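Local coordinates for protein monomethylamine methyltransferase MtmB1 (Methanosarcina barkeri, PDB 1NTH) that catalyses the transfer of the methyl group from monomethylamine to the corrinoid cofactor of its partner protein MtmC, a step of methanogenesis from methylamine, at residues Glu68-Cys73 with Thr281-Val286; Asp93-Val98 with Glu324-Leu329; Pro336-Gly339 with Glu343-Leu346; Glu348-Ser353 with Ala383-Glu388. One frame throughout, in Å; residues are numbered along the deposited sequence.

Contact 1: Glu68-Cys73 with Thr281-Val286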
loop_
_atom_site.group_PDB
_atom_site.type_symbol
_atom_site.label_atom_id
_atom_site.label_comp_id
_atom_site.label_asym_id
_atom_site.label_seq_id
_atom_site.Cartn_x
_atom_site.Cartn_y
_atom_site.Cartn_z
ATOM N N GLU A 68 -25.350 24.944 29.012
ATOM C CA GLU A 68 -25.082 26.177 29.747
ATOM C C GLU A 68 -23.880 26.042 30.673
ATOM O O GLU A 68 -23.130 26.999 30.871
ATOM C CB GLU A 68 -26.317 26.579 30.558
ATOM C CG GLU A 68 -26.311 28.031 31.017
ATOM C CD GLU A 68 -27.555 28.404 31.805
ATOM O OE1 GLU A 68 -28.655 27.921 31.455
ATOM O OE2 GLU A 68 -27.433 29.191 32.767
ATOM N N MET A 69 -23.695 24.857 31.243
ATOM C CA MET A 69 -22.553 24.616 32.115
ATOM C C MET A 69 -21.268 24.856 31.323
ATOM O O MET A 69 -20.367 25.569 31.765
ATOM C CB MET A 69 -22.594 23.168 32.609
ATOM C CG MET A 69 -21.494 22.779 33.582
ATOM S SD MET A 69 -21.792 23.390 35.254
ATOM C CE MET A 69 -20.226 23.037 36.024
ATOM N N LEU A 70 -21.183 24.253 30.142
ATOM C CA LEU A 70 -19.995 24.405 29.312
ATOM C C LEU A 70 -19.801 25.847 28.853
ATOM O O LEU A 70 -18.690 26.376 28.895
ATOM C CB LEU A 70 -20.090 23.485 28.090
ATOM C CG LEU A 70 -18.847 23.428 27.198
ATOM C CD1 LEU A 70 -17.649 22.917 27.994
ATOM C CD2 LEU A 70 -19.126 22.508 26.011
ATOM N N LEU A 71 -20.885 26.479 28.421
ATOM C CA LEU A 71 -20.831 27.853 27.939
ATOM C C LEU A 71 -20.429 28.879 29.000
ATOM O O LEU A 71 -19.616 29.769 28.739
ATOM C CB LEU A 71 -22.185 28.249 27.349
ATOM C CG LEU A 71 -22.311 29.711 26.910
ATOM C CD1 LEU A 71 -21.349 30.003 25.763
ATOM C CD2 LEU A 71 -23.741 29.991 26.487
ATOM N N GLU A 72 -20.994 28.753 30.195
ATOM C CA GLU A 72 -20.716 29.709 31.269
ATOM C C GLU A 72 -19.403 29.481 32.020
ATOM O O GLU A 72 -18.734 30.441 32.409
ATOM C CB GLU A 72 -21.871 29.724 32.265
ATOM C CG GLU A 72 -23.188 30.185 31.670
ATOM C CD GLU A 72 -23.124 31.604 31.137
ATOM O OE1 GLU A 72 -22.683 32.500 31.885
ATOM O OE2 GLU A 72 -23.522 31.825 29.972
ATOM N N CYS A 73 -19.029 28.222 32.220
ATOM C CA CYS A 73 -17.797 27.904 32.936
ATOM C C CYS A 73 -16.562 27.907 32.057
ATOM O O CYS A 73 -15.566 28.561 32.364
ATOM C CB CYS A 73 -17.897 26.530 33.596
ATOM S SG CYS A 73 -19.070 26.438 34.950
ATOM N N THR A 281 -19.355 17.534 29.230
ATOM C CA THR A 281 -18.121 16.949 28.715
ATOM C C THR A 281 -18.340 16.139 27.437
ATOM O O THR A 281 -17.406 15.975 26.651
ATOM C CB THR A 281 -17.377 16.109 29.797
ATOM O OG1 THR A 281 -18.197 15.031 30.254
ATOM C CG2 THR A 281 -17.020 16.999 30.981
ATOM N N HIS A 282 -19.561 15.646 27.224
ATOM C CA HIS A 282 -19.874 14.922 25.988
ATOM C C HIS A 282 -19.800 15.968 24.874
ATOM O O HIS A 282 -19.269 15.716 23.793
ATOM C CB HIS A 282 -21.295 14.337 26.013
ATOM C CG HIS A 282 -21.383 12.955 26.583
ATOM N ND1 HIS A 282 -21.198 12.683 27.922
ATOM C CD2 HIS A 282 -21.662 11.766 25.993
ATOM C CE1 HIS A 282 -21.360 11.387 28.131
ATOM N NE2 HIS A 282 -21.643 10.808 26.978
ATOM N N ILE A 283 -20.340 17.154 25.150
ATOM C CA ILE A 283 -20.321 18.241 24.180
ATOM C C ILE A 283 -18.892 18.757 23.970
ATOM O O ILE A 283 -18.471 19.010 22.841
ATOM C CB ILE A 283 -21.234 19.414 24.644
ATOM C CG1 ILE A 283 -22.699 18.955 24.668
ATOM C CG2 ILE A 283 -21.082 20.602 23.704
ATOM C CD1 ILE A 283 -23.666 19.970 25.301
ATOM N N ASN A 284 -18.139 18.906 25.056
ATOM C CA ASN A 284 -16.767 19.392 24.949
ATOM C C ASN A 284 -15.911 18.458 24.086
ATOM O O ASN A 284 -14.971 18.899 23.428
ATOM C CB ASN A 284 -16.137 19.530 26.338
ATOM C CG ASN A 284 -14.830 20.293 26.305
ATOM O OD1 ASN A 284 -14.766 21.394 25.764
ATOM N ND2 ASN A 284 -13.780 19.716 26.886
ATOM N N ALA A 285 -16.248 17.173 24.087
ATOM C CA ALA A 285 -15.504 16.189 23.309
ATOM C C ALA A 285 -15.452 16.541 21.823
ATOM O O ALA A 285 -14.398 16.444 21.196
ATOM C CB ALA A 285 -16.124 14.806 23.487
ATOM N N VAL A 286 -16.582 16.954 21.259
ATOM C CA VAL A 286 -16.620 17.274 19.833
ATOM C C VAL A 286 -16.172 18.696 19.522
ATOM O O VAL A 286 -16.016 19.077 18.362
ATOM C CB VAL A 286 -18.040 17.042 19.251
ATOM C CG1 VAL A 286 -18.444 15.594 19.459
ATOM C CG2 VAL A 286 -19.058 17.974 19.914
#
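Leu70 alone carries the contact from helix 56-73, reaching across to Ile283 and Asn284 of helix 271-288. Its CB points toward that helix, and with CG anti to the backbone N (chi1 -174°) the fork of the side chain continues outward, bridging backbones whose nearest CA atoms, those of Leu70 and Asn284, are 7.4 Å apart. At the fork the two methyls part company. CD2 lies against the Ile283 branch methyl, 3.6 Å from its CG2, and also lies 3.9 Å from the backbone N of Asn284. CD1 turns to the Asn284 side chain, 4.1 Å from Asn284 CB and 4.0 Å from its OD1; the two side chains cross at about a right angle. Leucine suits the place because its fork covers two successive residues of one helix. The amide can sit beside it since its polar ends are occupied: OD1 bonds to Tyr86 and ND2 to Gln232. Helix 271-288 joins strand 263-264 to strand 293-300 of the TIM barrel. Helix 56-73 lies outside it, with Cys73 packed on Lys35 of helix 24-42, while Ile91 of helix 88-95 touches both Leu71 and Ile283.

Contact 2: Asp93-Val98 with Glu324-Leu329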
loop_
_atom_site.group_PDB
_atom_site.type_symbol
_atom_site.label_atom_id
_atom_site.label_comp_id
_atom_site.label_asym_id
_atom_site.label_seq_id
_atom_site.Cartn_x
_atom_site.Cartn_y
_atom_site.Cartn_z
ATOM N N ASP A 93 -21.844 25.053 16.394
ATOM C CA ASP A 93 -21.156 24.639 15.174
ATOM C C ASP A 93 -20.578 23.241 15.390
ATOM O O ASP A 93 -20.618 22.399 14.497
ATOM C CB ASP A 93 -20.039 25.631 14.831
ATOM C CG ASP A 93 -19.158 25.155 13.682
ATOM O OD1 ASP A 93 -17.955 24.928 13.921
ATOM O OD2 ASP A 93 -19.665 25.011 12.545
ATOM N N ALA A 94 -20.058 22.988 16.587
ATOM C CA ALA A 94 -19.490 21.681 16.898
ATOM C C ALA A 94 -20.583 20.619 16.985
ATOM O O ALA A 94 -20.478 19.558 16.371
ATOM C CB ALA A 94 -18.710 21.743 18.213
ATOM N N ILE A 95 -21.635 20.903 17.747
ATOM C CA ILE A 95 -22.733 19.953 17.903
ATOM C C ILE A 95 -23.439 19.660 16.579
ATOM O O ILE A 95 -23.814 18.518 16.309
ATOM C CB ILE A 95 -23.780 20.470 18.916
ATOM C CG1 ILE A 95 -23.155 20.550 20.309
ATOM C CG2 ILE A 95 -24.998 19.549 18.935
ATOM C CD1 ILE A 95 -24.077 21.164 21.350
ATOM N N ASN A 96 -23.607 20.690 15.755
ATOM C CA ASN A 96 -24.292 20.535 14.474
ATOM C C ASN A 96 -23.485 19.811 13.404
ATOM O O ASN A 96 -24.011 19.505 12.333
ATOM C CB ASN A 96 -24.718 21.902 13.924
ATOM C CG ASN A 96 -25.849 22.527 14.719
ATOM O OD1 ASN A 96 -26.725 21.827 15.221
ATOM N ND2 ASN A 96 -25.848 23.853 14.816
ATOM N N ASN A 97 -22.217 19.536 13.683
ATOM C CA ASN A 97 -21.371 18.865 12.700
ATOM C C ASN A 97 -20.525 17.749 13.297
ATOM O O ASN A 97 -19.306 17.739 13.146
ATOM C CB ASN A 97 -20.462 19.889 12.012
ATOM C CG ASN A 97 -21.243 20.915 11.213
ATOM O OD1 ASN A 97 -21.396 22.071 11.626
ATOM N ND2 ASN A 97 -21.757 20.493 10.068
ATOM N N VAL A 98 -21.172 16.810 13.976
ATOM C CA VAL A 98 -20.452 15.700 14.579
ATOM C C VAL A 98 -20.346 14.557 13.580
ATOM O O VAL A 98 -21.101 14.503 12.610
ATOM C CB VAL A 98 -21.164 15.191 15.855
ATOM C CG1 VAL A 98 -21.174 16.291 16.911
ATOM C CG2 VAL A 98 -22.585 14.755 15.529
ATOM N N GLU A 324 -30.961 11.758 22.431
ATOM C CA GLU A 324 -32.190 12.429 22.040
ATOM C C GLU A 324 -31.983 13.759 21.323
ATOM O O GLU A 324 -32.648 14.037 20.324
ATOM C CB GLU A 324 -33.069 12.660 23.275
ATOM C CG GLU A 324 -34.341 13.457 22.996
ATOM C CD GLU A 324 -35.394 12.651 22.259
ATOM O OE1 GLU A 324 -36.321 13.265 21.690
ATOM O OE2 GLU A 324 -35.303 11.405 22.258
ATOM N N PHE A 325 -31.049 14.569 21.815
ATOM C CA PHE A 325 -30.831 15.890 21.243
ATOM C C PHE A 325 -29.616 16.130 20.360
ATOM O O PHE A 325 -29.453 17.232 19.835
ATOM C CB PHE A 325 -30.862 16.929 22.368
ATOM C CG PHE A 325 -32.129 16.891 23.170
ATOM C CD1 PHE A 325 -32.193 16.176 24.361
ATOM C CD2 PHE A 325 -33.281 17.511 22.697
ATOM C CE1 PHE A 325 -33.391 16.071 25.068
ATOM C CE2 PHE A 325 -34.483 17.413 23.394
ATOM C CZ PHE A 325 -34.538 16.691 24.582
ATOM N N THR A 326 -28.762 15.124 20.196
ATOM C CA THR A 326 -27.585 15.272 19.341
ATOM C C THR A 326 -27.331 13.970 18.602
ATOM O O THR A 326 -27.997 12.960 18.846
ATOM C CB THR A 326 -26.294 15.596 20.137
ATOM O OG1 THR A 326 -25.777 14.395 20.724
ATOM C CG2 THR A 326 -26.571 16.609 21.237
ATOM N N ASP A 327 -26.354 14.005 17.703
ATOM C CA ASP A 327 -25.974 12.830 16.938
ATOM C C ASP A 327 -24.591 12.365 17.385
ATOM O O ASP A 327 -23.920 11.607 16.689
ATOM C CB ASP A 327 -25.975 13.161 15.445
ATOM C CG ASP A 327 -27.378 13.317 14.889
ATOM O OD1 ASP A 327 -27.544 14.034 13.884
ATOM O OD2 ASP A 327 -28.314 12.709 15.452
ATOM N N ILE A 328 -24.171 12.824 18.562
ATOM C CA ILE A 328 -22.870 12.455 19.112
ATOM C C ILE A 328 -22.798 10.961 19.412
ATOM O O ILE A 328 -23.642 10.426 20.128
ATOM C CB ILE A 328 -22.580 13.231 20.423
ATOM C CG1 ILE A 328 -22.479 14.730 20.125
ATOM C CG2 ILE A 328 -21.281 12.730 21.056
ATOM C CD1 ILE A 328 -22.325 15.598 21.373
ATOM N N LEU A 329 -21.790 10.290 18.864
ATOM C CA LEU A 329 -21.606 8.860 19.101
ATOM C C LEU A 329 -20.883 8.703 20.436
ATOM O O LEU A 329 -19.943 9.446 20.723
ATOM C CB LEU A 329 -20.783 8.238 17.969
ATOM C CG LEU A 329 -21.448 8.316 16.588
ATOM C CD1 LEU A 329 -20.441 7.910 15.509
ATOM C CD2 LEU A 329 -22.677 7.418 16.558
HETATM O O HOH W 1 -25.759 16.635 16.725
#
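Thr326 OG1 is gripped twice: it accepts the backbone N-H of Ile328 at 3.1 Å in a fairly straight bond (162°), and it is hydrogen-bonded to the carbonyl O of Ile322 in the preceding helical turn. The first bond makes an ST turn, which takes the chain out of helix 309-325 and leads it toward strand 330-333 of the TIM barrel, while residues 93-98 pack alongside as they leave helix 88-95. Threonine suits the junction because its two branches do different work. The hydroxyl stands between the backbone N and carbonyl carbon (chi1 79°), where it can reach Ile328, and the methyl is left to meet another methyl: Thr326 CG2 lies 4.1 Å from Ile95 CG2. Without the hydroxyl and CG2, as with an alanine here, the Ile328 N-H and the Ile322 carbonyl would probably lose this partner and a gap would open beside the Ile95 methyl. Asp327 presents its aliphatic CB to Val98, 3.7 Å from Val98 CG2, while its carboxylate is drawn off to Lys100 and Lys115 in two salt bridges. Nearby, Val98 CG1 meets Ile328 CG1 at 3.8 Å, the two branched side chains crossing at about a right angle; beta-branched residues give this buried seam a broad hydrocarbon surface. Lys151 of a second subunit packs on Asp93 and Ala94. Between the two backbones sits a single bridging water, which donates to Ile95 O at 2.7 Å and accepts from Asp327 N at 2.9 Å.

Contact 3: Pro336-Gly339 with Glu343-Leu346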
loop_
_atom_site.group_PDB
_atom_site.type_symbol
_atom_site.label_atom_id
_atom_site.label_comp_id
_atom_site.label_asym_id
_atom_site.label_seq_id
_atom_site.Cartn_x
_atom_site.Cartn_y
_atom_site.Cartn_z
ATOM N N PRO A 336 -15.943 -2.674 37.532
ATOM C CA PRO A 336 -16.648 -3.360 38.622
ATOM C C PRO A 336 -15.758 -3.403 39.866
ATOM O O PRO A 336 -14.534 -3.294 39.763
ATOM C CB PRO A 336 -16.875 -4.767 38.068
ATOM C CG PRO A 336 -16.782 -4.591 36.572
ATOM C CD PRO A 336 -15.664 -3.602 36.424
ATOM N N CYS A 337 -16.372 -3.566 41.036
ATOM C CA CYS A 337 -15.621 -3.650 42.287
ATOM C C CYS A 337 -14.989 -5.029 42.433
ATOM O O CYS A 337 -13.821 -5.158 42.807
ATOM C CB CYS A 337 -16.542 -3.420 43.491
ATOM S SG CYS A 337 -17.159 -1.745 43.694
ATOM N N ALA A 338 -15.776 -6.058 42.137
ATOM C CA ALA A 338 -15.331 -7.440 42.260
ATOM C C ALA A 338 -14.373 -7.877 41.155
ATOM O O ALA A 338 -14.366 -7.313 40.058
ATOM C CB ALA A 338 -16.541 -8.365 42.297
ATOM N N GLY A 339 -13.572 -8.895 41.460
ATOM C CA GLY A 339 -12.609 -9.409 40.505
ATOM C C GLY A 339 -13.160 -10.545 39.664
ATOM O O GLY A 339 -14.277 -11.010 39.897
ATOM N N GLU A 343 -19.365 -14.108 41.021
ATOM C CA GLU A 343 -20.699 -13.775 40.562
ATOM C C GLU A 343 -20.950 -12.272 40.610
ATOM O O GLU A 343 -21.582 -11.714 39.710
ATOM C CB GLU A 343 -21.740 -14.501 41.411
ATOM C CG GLU A 343 -23.149 -14.413 40.858
ATOM C CD GLU A 343 -24.139 -15.206 41.685
ATOM O OE1 GLU A 343 -24.453 -14.772 42.813
ATOM O OE2 GLU A 343 -24.593 -16.266 41.209
ATOM N N MET A 344 -20.441 -11.610 41.645
ATOM C CA MET A 344 -20.654 -10.174 41.769
ATOM C C MET A 344 -20.087 -9.401 40.584
ATOM O O MET A 344 -20.742 -8.503 40.058
ATOM C CB MET A 344 -20.040 -9.636 43.062
ATOM C CG MET A 344 -20.398 -8.178 43.310
ATOM S SD MET A 344 -19.828 -7.553 44.895
ATOM C CE MET A 344 -19.911 -5.774 44.632
ATOM N N CYS A 345 -18.872 -9.743 40.168
ATOM C CA CYS A 345 -18.249 -9.059 39.040
ATOM C C CYS A 345 -19.157 -9.127 37.815
ATOM O O CYS A 345 -19.414 -8.118 37.158
ATOM C CB CYS A 345 -16.894 -9.692 38.715
ATOM S SG CYS A 345 -16.037 -8.930 37.304
ATOM N N LEU A 346 -19.648 -10.324 37.514
ATOM C CA LEU A 346 -20.523 -10.511 36.365
ATOM C C LEU A 346 -21.835 -9.745 36.505
ATOM O O LEU A 346 -22.328 -9.174 35.534
ATOM C CB LEU A 346 -20.805 -12.003 36.154
ATOM C CG LEU A 346 -19.574 -12.861 35.849
ATOM C CD1 LEU A 346 -20.000 -14.307 35.621
ATOM C CD2 LEU A 346 -18.857 -12.315 34.609
#
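Ala338 and Cys345 bring the two backbones within 4.6 Å of each other, CA to CA, where the irregular segment 336-339 passes the first turn of the helix formed by 343-346. So close an approach suits alanine: its CB points at the helix and lies 3.4 Å from the backbone N of Cys345, with Met344 CB 3.8 Å away on the neighbouring residue. That same Cys345 N is hydrogen-bonded to Thr342 OG1, which is also bonded to Gly339 O. The segment 336-339 belongs to the loop that follows strand 330-333 and leads into helix 343-359, a beta-alpha connection at the C-terminal end of the barrel strands, the end where TIM-barrel enzymes carry their active sites. Cys345 turns its side chain back toward this loop. Its CB rests 3.2 Å from Gly339 O, and its SG, anti to the backbone N (chi1 179°), is carried to 3.6 Å from Ala338 O and 4.3 Å from the ring CB of Pro336. Cysteine combines a small CB with a large, weakly polar sulfur that tolerates both carbonyl and hydrocarbon neighbours. Met344 stays fully extended, running beside the Ala338 methyl until its CE arrives 4.3 Å from Cys337 CB.

Contact 4: Glu348-Ser353 with Ala383-Glu388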
loop_
_atom_site.group_PDB
_atom_site.type_symbol
_atom_site.label_atom_id
_atom_site.label_comp_id
_atom_site.label_asym_id
_atom_site.label_seq_id
_atom_site.Cartn_x
_atom_site.Cartn_y
_atom_site.Cartn_z
ATOM N N GLU A 348 -22.307 -7.027 38.326
ATOM C CA GLU A 348 -22.004 -5.600 38.281
ATOM C C GLU A 348 -21.900 -5.152 36.826
ATOM O O GLU A 348 -22.505 -4.158 36.422
ATOM C CB GLU A 348 -20.679 -5.307 38.990
ATOM C CG GLU A 348 -20.752 -5.250 40.510
ATOM C CD GLU A 348 -19.403 -4.919 41.128
ATOM O OE1 GLU A 348 -18.575 -5.840 41.296
ATOM O OE2 GLU A 348 -19.162 -3.729 41.428
ATOM N N ALA A 349 -21.128 -5.895 36.041
ATOM C CA ALA A 349 -20.949 -5.566 34.633
ATOM C C ALA A 349 -22.279 -5.680 33.894
ATOM O O ALA A 349 -22.562 -4.895 32.988
ATOM C CB ALA A 349 -19.917 -6.494 34.005
ATOM N N SER A 350 -23.094 -6.656 34.280
ATOM C CA SER A 350 -24.391 -6.854 33.643
ATOM C C SER A 350 -25.301 -5.650 33.861
ATOM O O SER A 350 -25.975 -5.196 32.937
ATOM C CB SER A 350 -25.069 -8.116 34.185
ATOM O OG SER A 350 -24.364 -9.278 33.794
ATOM N N ALA A 351 -25.329 -5.138 35.087
ATOM C CA ALA A 351 -26.164 -3.983 35.385
ATOM C C ALA A 351 -25.760 -2.815 34.492
ATOM O O ALA A 351 -26.617 -2.092 33.983
ATOM C CB ALA A 351 -26.026 -3.591 36.857
ATOM N N GLN A 352 -24.459 -2.633 34.290
ATOM C CA GLN A 352 -24.011 -1.531 33.452
ATOM C C GLN A 352 -24.322 -1.779 31.979
ATOM O O GLN A 352 -24.654 -0.848 31.250
ATOM C CB GLN A 352 -22.516 -1.272 33.631
ATOM C CG GLN A 352 -22.098 0.046 33.008
ATOM C CD GLN A 352 -20.664 0.412 33.296
ATOM O OE1 GLN A 352 -20.102 0.013 34.318
ATOM N NE2 GLN A 352 -20.066 1.195 32.404
ATOM N N SER A 353 -24.215 -3.030 31.542
ATOM C CA SER A 353 -24.513 -3.356 30.151
ATOM C C SER A 353 -25.995 -3.100 29.869
ATOM O O SER A 353 -26.361 -2.614 28.799
ATOM C CB SER A 353 -24.163 -4.817 29.861
ATOM O OG SER A 353 -24.446 -5.144 28.509
ATOM N N ALA A 383 -16.246 -9.880 29.363
ATOM C CA ALA A 383 -16.693 -9.228 28.137
ATOM C C ALA A 383 -17.797 -10.054 27.482
ATOM O O ALA A 383 -18.696 -9.509 26.841
ATOM C CB ALA A 383 -15.519 -9.055 27.171
ATOM N N ARG A 384 -17.725 -11.375 27.631
ATOM C CA ARG A 384 -18.751 -12.234 27.056
ATOM C C ARG A 384 -20.094 -11.918 27.716
ATOM O O ARG A 384 -21.116 -11.808 27.042
ATOM C CB ARG A 384 -18.416 -13.715 27.276
ATOM C CG ARG A 384 -19.460 -14.655 26.685
ATOM C CD ARG A 384 -19.327 -16.072 27.222
ATOM N NE ARG A 384 -18.069 -16.705 26.844
ATOM C CZ ARG A 384 -17.736 -17.949 27.169
ATOM N NH1 ARG A 384 -18.575 -18.694 27.881
ATOM N NH2 ARG A 384 -16.570 -18.452 26.785
ATOM N N MET A 385 -20.089 -11.769 29.039
ATOM C CA MET A 385 -21.322 -11.464 29.753
ATOM C C MET A 385 -21.833 -10.091 29.334
ATOM O O MET A 385 -23.030 -9.903 29.108
ATOM C CB MET A 385 -21.090 -11.492 31.265
ATOM C CG MET A 385 -22.361 -11.285 32.086
ATOM S SD MET A 385 -23.604 -12.584 31.821
ATOM C CE MET A 385 -23.030 -13.823 32.976
ATOM N N MET A 386 -20.917 -9.132 29.229
ATOM C CA MET A 386 -21.269 -7.776 28.827
ATOM C C MET A 386 -22.000 -7.829 27.485
ATOM O O MET A 386 -23.026 -7.172 27.297
ATOM C CB MET A 386 -19.995 -6.923 28.722
ATOM C CG MET A 386 -20.217 -5.466 28.343
ATOM S SD MET A 386 -18.673 -4.507 28.359
ATOM C CE MET A 386 -17.894 -5.074 26.844
ATOM N N GLY A 387 -21.479 -8.640 26.567
ATOM C CA GLY A 387 -22.088 -8.769 25.254
ATOM C C GLY A 387 -23.420 -9.499 25.239
ATOM O O GLY A 387 -24.356 -9.068 24.566
ATOM N N GLU A 388 -23.518 -10.609 25.968
ATOM C CA GLU A 388 -24.769 -11.366 26.006
ATOM C C GLU A 388 -25.890 -10.541 26.623
ATOM O O GLU A 388 -27.033 -10.578 26.164
ATOM C CB GLU A 388 -24.599 -12.661 26.803
ATOM C CG GLU A 388 -23.866 -13.757 26.052
ATOM C CD GLU A 388 -24.382 -15.139 26.406
ATOM O OE1 GLU A 388 -24.010 -15.669 27.476
ATOM O OE2 GLU A 388 -25.178 -15.689 25.613
#
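Ser353 binds helix 343-359 to helix 380-393 by one hydroxyl: OG donates to the backbone O of Met386 at 2.8 Å. The bond lies in the carbonyl plane, on a lone pair, with a C=O...OG angle of 139°. Chi1 decides this. With OG swung anti to the backbone N (chi1 -180°), the hydroxyl projects out from its own helix toward the neighbour. Ser350, one turn earlier, takes another conformation: its OG sits beside the backbone N and bonds back to Leu346 O, so what it offers to helix 380-393 is steric contact, 3.3 Å from Met385 CG and 3.9 Å from SD. The methionines differ as well. Met385 points toward the opposite helix and bends at chi2 (62°) and again at chi3, so that CG and SD lie by Ser350 OG; the side chain also touches Tyr444 and Ala447 of helix 438-454. Met386 runs straight to its sulfur before turning, and its end leads off to Tyr334 and Leu364. Were Ser353 replaced by a valine, the Met386 carbonyl would probably lose its donor, and with it the hydrogen bond that joins these two segments. Serine therefore suits the spot: it is small enough for CA atoms of Ser353 and Met386 to come within 5.6 Å, and its hydroxyl proton is satisfied by the Met386 carbonyl in a buried seam.

The four contacts form two pairs in one TIM-barrel chain. Contacts 1 and 2, centres 12 Å apart, merge into one apolar cluster: Ile283 CG2 lies 3.9 Å from Ile95 CD1, and Val286 CG1 lies 3.8 Å from Val98 CG1. Contacts 3 and 4, centres 10 Å apart, share helix 343-359, and there Glu348 joins them, its OE2 and OE1 probably accepting from Cys337 N (2.8 Å) and Ala338 N (2.9 Å). Contact 1 lies across the chain's centre from contacts 3 and 4, its centre about 33 and 30 Å from theirs. Contact 2 precedes strand 330-333 and contact 3 follows it, so contact 3 lies at the barrel end where such enzymes usually carry their active sites.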